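Local coordinates for immunity 23 family protein (Burkholderia dolosa AU0158, PDB 5FFP) that probably protects its own cell by neutralising the toxin of a contact-dependent growth inhibition system, at residues A15-L29 against W39-M51. Sequence-based numbering, arbitrary orientation.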
# COMPACT_ATOMS: atom_id res chain seq x y z
N ALA A 15 -16.93 -10.43 -24.83
CA ALA A 15 -16.99 -11.81 -24.42
C ALA A 15 -16.64 -12.76 -25.56
O ALA A 15 -16.94 -12.49 -26.74
CB ALA A 15 -18.42 -12.12 -23.96
N VAL A 16 -16.05 -13.91 -25.20
CA VAL A 16 -15.92 -14.98 -26.15
C VAL A 16 -16.91 -16.05 -25.76
O VAL A 16 -16.78 -16.68 -24.69
CB VAL A 16 -14.53 -15.55 -26.16
CG1 VAL A 16 -14.47 -16.68 -27.17
CG2 VAL A 16 -13.47 -14.48 -26.46
N GLU A 17 -17.91 -16.23 -26.60
CA GLU A 17 -19.03 -17.11 -26.33
C GLU A 17 -18.66 -18.48 -25.76
O GLU A 17 -19.42 -19.02 -24.95
CB GLU A 17 -19.85 -17.36 -27.61
CG GLU A 17 -21.22 -16.70 -27.58
CD GLU A 17 -22.16 -17.13 -28.72
OE1 GLU A 17 -22.66 -16.21 -29.45
OE2 GLU A 17 -22.45 -18.36 -28.87
N SER A 18 -17.57 -19.05 -26.25
CA SER A 18 -17.15 -20.40 -25.91
C SER A 18 -16.33 -20.45 -24.61
O SER A 18 -16.09 -21.51 -24.07
CB SER A 18 -16.31 -20.98 -27.04
OG SER A 18 -14.93 -20.91 -26.70
N TRP A 19 -15.87 -19.29 -24.14
CA TRP A 19 -15.17 -19.17 -22.85
C TRP A 19 -16.10 -18.84 -21.72
O TRP A 19 -15.70 -18.84 -20.59
CB TRP A 19 -14.14 -18.05 -22.92
CG TRP A 19 -13.04 -18.28 -23.85
CD1 TRP A 19 -12.77 -19.44 -24.56
CD2 TRP A 19 -11.97 -17.39 -24.10
NE1 TRP A 19 -11.63 -19.26 -25.30
CE2 TRP A 19 -11.12 -18.01 -25.04
CE3 TRP A 19 -11.64 -16.11 -23.65
CZ2 TRP A 19 -9.96 -17.41 -25.50
CZ3 TRP A 19 -10.48 -15.49 -24.14
CH2 TRP A 19 -9.67 -16.15 -25.06
N SER A 20 -17.35 -18.53 -22.02
CA SER A 20 -18.19 -17.80 -21.09
C SER A 20 -19.35 -18.66 -20.60
O SER A 20 -19.65 -19.70 -21.19
CB SER A 20 -18.76 -16.56 -21.80
OG SER A 20 -17.69 -15.71 -22.18
N THR A 21 -19.97 -18.19 -19.51
CA THR A 21 -21.18 -18.80 -18.94
C THR A 21 -22.10 -17.62 -18.71
O THR A 21 -21.62 -16.52 -18.64
CB THR A 21 -20.88 -19.48 -17.58
OG1 THR A 21 -20.75 -18.47 -16.56
CG2 THR A 21 -19.57 -20.22 -17.65
N PRO A 22 -23.38 -17.86 -18.47
CA PRO A 22 -24.22 -16.73 -18.14
C PRO A 22 -23.69 -15.85 -17.00
O PRO A 22 -24.06 -14.69 -16.92
CB PRO A 22 -25.56 -17.38 -17.74
CG PRO A 22 -25.52 -18.77 -18.32
CD PRO A 22 -24.07 -19.15 -18.25
N ALA A 23 -22.84 -16.39 -16.12
CA ALA A 23 -22.34 -15.67 -14.96
C ALA A 23 -21.04 -14.96 -15.25
O ALA A 23 -20.71 -13.97 -14.61
CB ALA A 23 -22.12 -16.64 -13.81
N PHE A 24 -20.27 -15.53 -16.16
CA PHE A 24 -18.95 -15.05 -16.38
C PHE A 24 -18.83 -14.78 -17.87
O PHE A 24 -18.72 -15.71 -18.67
CB PHE A 24 -17.92 -16.08 -15.92
CG PHE A 24 -18.13 -16.58 -14.52
CD1 PHE A 24 -17.94 -15.75 -13.46
CD2 PHE A 24 -18.53 -17.89 -14.28
CE1 PHE A 24 -18.14 -16.20 -12.17
CE2 PHE A 24 -18.72 -18.35 -13.01
CZ PHE A 24 -18.52 -17.50 -11.95
N ALA A 25 -18.88 -13.50 -18.22
CA ALA A 25 -18.58 -13.03 -19.58
C ALA A 25 -17.09 -12.96 -19.68
O ALA A 25 -16.48 -11.97 -19.24
CB ALA A 25 -19.22 -11.64 -19.83
N ASN A 26 -16.48 -14.01 -20.22
CA ASN A 26 -15.03 -14.07 -20.32
C ASN A 26 -14.57 -13.79 -21.71
O ASN A 26 -15.08 -14.38 -22.67
CB ASN A 26 -14.50 -15.48 -19.94
CG ASN A 26 -14.72 -15.81 -18.48
OD1 ASN A 26 -14.62 -14.92 -17.60
ND2 ASN A 26 -15.11 -17.05 -18.22
N GLY A 27 -13.56 -12.95 -21.86
CA GLY A 27 -13.18 -12.50 -23.18
C GLY A 27 -12.04 -11.49 -23.17
O GLY A 27 -11.05 -11.67 -22.46
N CYS A 28 -12.17 -10.42 -23.96
CA CYS A 28 -11.05 -9.50 -24.22
C CYS A 28 -11.39 -8.08 -23.85
O CYS A 28 -12.56 -7.66 -23.94
CB CYS A 28 -10.64 -9.56 -25.68
SG CYS A 28 -10.05 -11.20 -26.18
N LEU A 29 -10.35 -7.38 -23.39
CA LEU A 29 -10.48 -5.99 -23.02
C LEU A 29 -9.18 -5.27 -23.30
O LEU A 29 -8.09 -5.78 -23.01
CB LEU A 29 -10.83 -5.85 -21.56
CG LEU A 29 -11.10 -4.42 -21.13
CD1 LEU A 29 -12.22 -4.38 -20.12
CD2 LEU A 29 -9.86 -3.79 -20.56
N TRP A 39 -3.86 -4.69 -24.40
CA TRP A 39 -5.01 -5.55 -24.34
C TRP A 39 -4.70 -6.84 -23.58
O TRP A 39 -3.51 -7.21 -23.35
CB TRP A 39 -5.51 -5.88 -25.76
CG TRP A 39 -4.55 -6.66 -26.57
CD1 TRP A 39 -3.62 -6.15 -27.43
CD2 TRP A 39 -4.41 -8.07 -26.62
NE1 TRP A 39 -2.90 -7.17 -28.00
CE2 TRP A 39 -3.37 -8.36 -27.51
CE3 TRP A 39 -5.10 -9.14 -26.02
CZ2 TRP A 39 -2.95 -9.66 -27.79
CZ3 TRP A 39 -4.67 -10.47 -26.28
CH2 TRP A 39 -3.61 -10.70 -27.16
N SER A 40 -5.75 -7.53 -23.18
CA SER A 40 -5.64 -8.80 -22.50
C SER A 40 -6.77 -9.65 -22.96
O SER A 40 -7.88 -9.17 -23.10
CB SER A 40 -5.82 -8.60 -20.97
OG SER A 40 -6.09 -9.81 -20.36
N SER A 41 -6.49 -10.94 -23.18
CA SER A 41 -7.53 -11.87 -23.46
C SER A 41 -7.85 -12.70 -22.22
O SER A 41 -8.20 -13.87 -22.34
CB SER A 41 -7.10 -12.79 -24.59
OG SER A 41 -5.96 -13.54 -24.22
N ASN A 42 -7.74 -12.08 -21.06
CA ASN A 42 -7.81 -12.72 -19.75
C ASN A 42 -8.87 -12.09 -18.88
O ASN A 42 -8.85 -12.30 -17.66
CB ASN A 42 -6.50 -12.57 -18.97
CG ASN A 42 -5.36 -13.35 -19.57
OD1 ASN A 42 -5.58 -14.35 -20.26
ND2 ASN A 42 -4.14 -12.94 -19.29
N SER A 43 -9.79 -11.34 -19.46
CA SER A 43 -10.71 -10.56 -18.66
C SER A 43 -12.00 -11.29 -18.41
O SER A 43 -12.41 -12.06 -19.26
CB SER A 43 -11.02 -9.26 -19.37
OG SER A 43 -12.21 -8.64 -18.87
N THR A 44 -12.61 -11.05 -17.24
CA THR A 44 -14.00 -11.39 -16.96
C THR A 44 -14.67 -10.04 -16.84
O THR A 44 -14.43 -9.28 -15.89
CB THR A 44 -14.20 -12.19 -15.65
OG1 THR A 44 -13.51 -13.44 -15.71
CG2 THR A 44 -15.69 -12.48 -15.41
N LEU A 45 -15.51 -9.73 -17.81
CA LEU A 45 -15.89 -8.36 -18.03
C LEU A 45 -16.78 -7.83 -16.93
O LEU A 45 -16.70 -6.64 -16.60
CB LEU A 45 -16.58 -8.19 -19.38
CG LEU A 45 -15.90 -8.81 -20.59
CD1 LEU A 45 -16.78 -8.56 -21.79
CD2 LEU A 45 -14.52 -8.23 -20.84
N GLY A 46 -17.61 -8.66 -16.34
CA GLY A 46 -18.39 -8.19 -15.16
C GLY A 46 -17.54 -7.64 -14.02
O GLY A 46 -17.84 -6.61 -13.41
N VAL A 47 -16.44 -8.34 -13.75
CA VAL A 47 -15.53 -7.99 -12.68
C VAL A 47 -14.70 -6.78 -13.08
O VAL A 47 -14.54 -5.88 -12.31
CB VAL A 47 -14.58 -9.18 -12.31
CG1 VAL A 47 -13.61 -8.76 -11.22
CG2 VAL A 47 -15.37 -10.39 -11.87
N ASP A 48 -14.11 -6.80 -14.26
CA ASP A 48 -13.44 -5.60 -14.77
C ASP A 48 -14.37 -4.36 -14.77
O ASP A 48 -13.95 -3.26 -14.36
CB ASP A 48 -12.93 -5.84 -16.18
CG ASP A 48 -11.51 -6.39 -16.21
OD1 ASP A 48 -10.77 -6.30 -15.20
OD2 ASP A 48 -11.10 -6.83 -17.32
N LEU A 49 -15.61 -4.50 -15.24
CA LEU A 49 -16.47 -3.31 -15.38
C LEU A 49 -16.89 -2.78 -14.02
O LEU A 49 -16.81 -1.59 -13.79
CB LEU A 49 -17.70 -3.58 -16.28
CG LEU A 49 -17.57 -3.30 -17.81
CD1 LEU A 49 -16.22 -3.59 -18.43
CD2 LEU A 49 -18.65 -4.07 -18.57
N SER A 50 -17.27 -3.66 -13.10
CA SER A 50 -17.64 -3.19 -11.78
C SER A 50 -16.46 -2.52 -11.05
O SER A 50 -16.68 -1.57 -10.27
CB SER A 50 -18.22 -4.30 -10.95
OG SER A 50 -17.18 -5.16 -10.57
N MSE A 51 -15.24 -2.97 -11.31
CA MSE A 51 -14.07 -2.34 -10.72
C MSE A 51 -13.68 -1.00 -11.37
O MSE A 51 -13.13 -0.12 -10.71
CB MSE A 51 -13.00 -3.41 -10.78
CG MSE A 51 -11.57 -2.87 -10.75
SE MSE A 51 -10.90 -2.32 -12.55
CE MSE A 51 -9.44 -1.19 -11.84
O HOH W 1 -18.61 -11.22 -16.52
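Asn26 and Thr44 lie side by side, their side chains pointing the same way from neighbouring strands. Thr44 OG1 donates to Asn26 OD1 at 2.6 Å, tilted 21° from the plane of the amide carbonyl. The other end of the amide, ND2, gives a nearly straight bond to Trp19 O, which lies close to the amide plane. Together they hold the amide's rotation; the ND2 bond ties the loop to strand 26-33, and the OD1 bond links that strand to 36-44. Thr44 CG2 lies loosely at the edge of the Phe24 ring.

The strands are the two arms of an antiparallel beta hairpin, 26-33 and 36-44. Gly27 and Ser43 form one hydrogen-bonded pair, Leu29 and Ser40 the next. The register slips by one between them, a beta bulge, where the second strand turns a corner at Ser41. Beside the bulge, Cys28 SG rests 3.7 Å from Ser41 CB.

The side chains of Leu29, Ser40 and Ser43 share the other face. Leu29 CB packs on Ser43 CB at 4.1 Å. With CG anti to the backbone N (chi1 -175°), Leu29 sends CD1 toward the helix. There CD1 makes van der Waals contact with Asp48 OD2 and packs loosely on Leu49 CD1 (4.4 Å). Ser43 OG donates to Asp48 OD2 from above the carboxylate plane; Ser104 OG of helix 103-108 also bonds this buried oxygen.

Leu45 begins the helix. Its N-H binds Ala25 O at 2.8 Å, while CD1 approaches Ala15 N and CD2 approaches Cys28 O. One water accepts from both Ala25 N and Gly46 N.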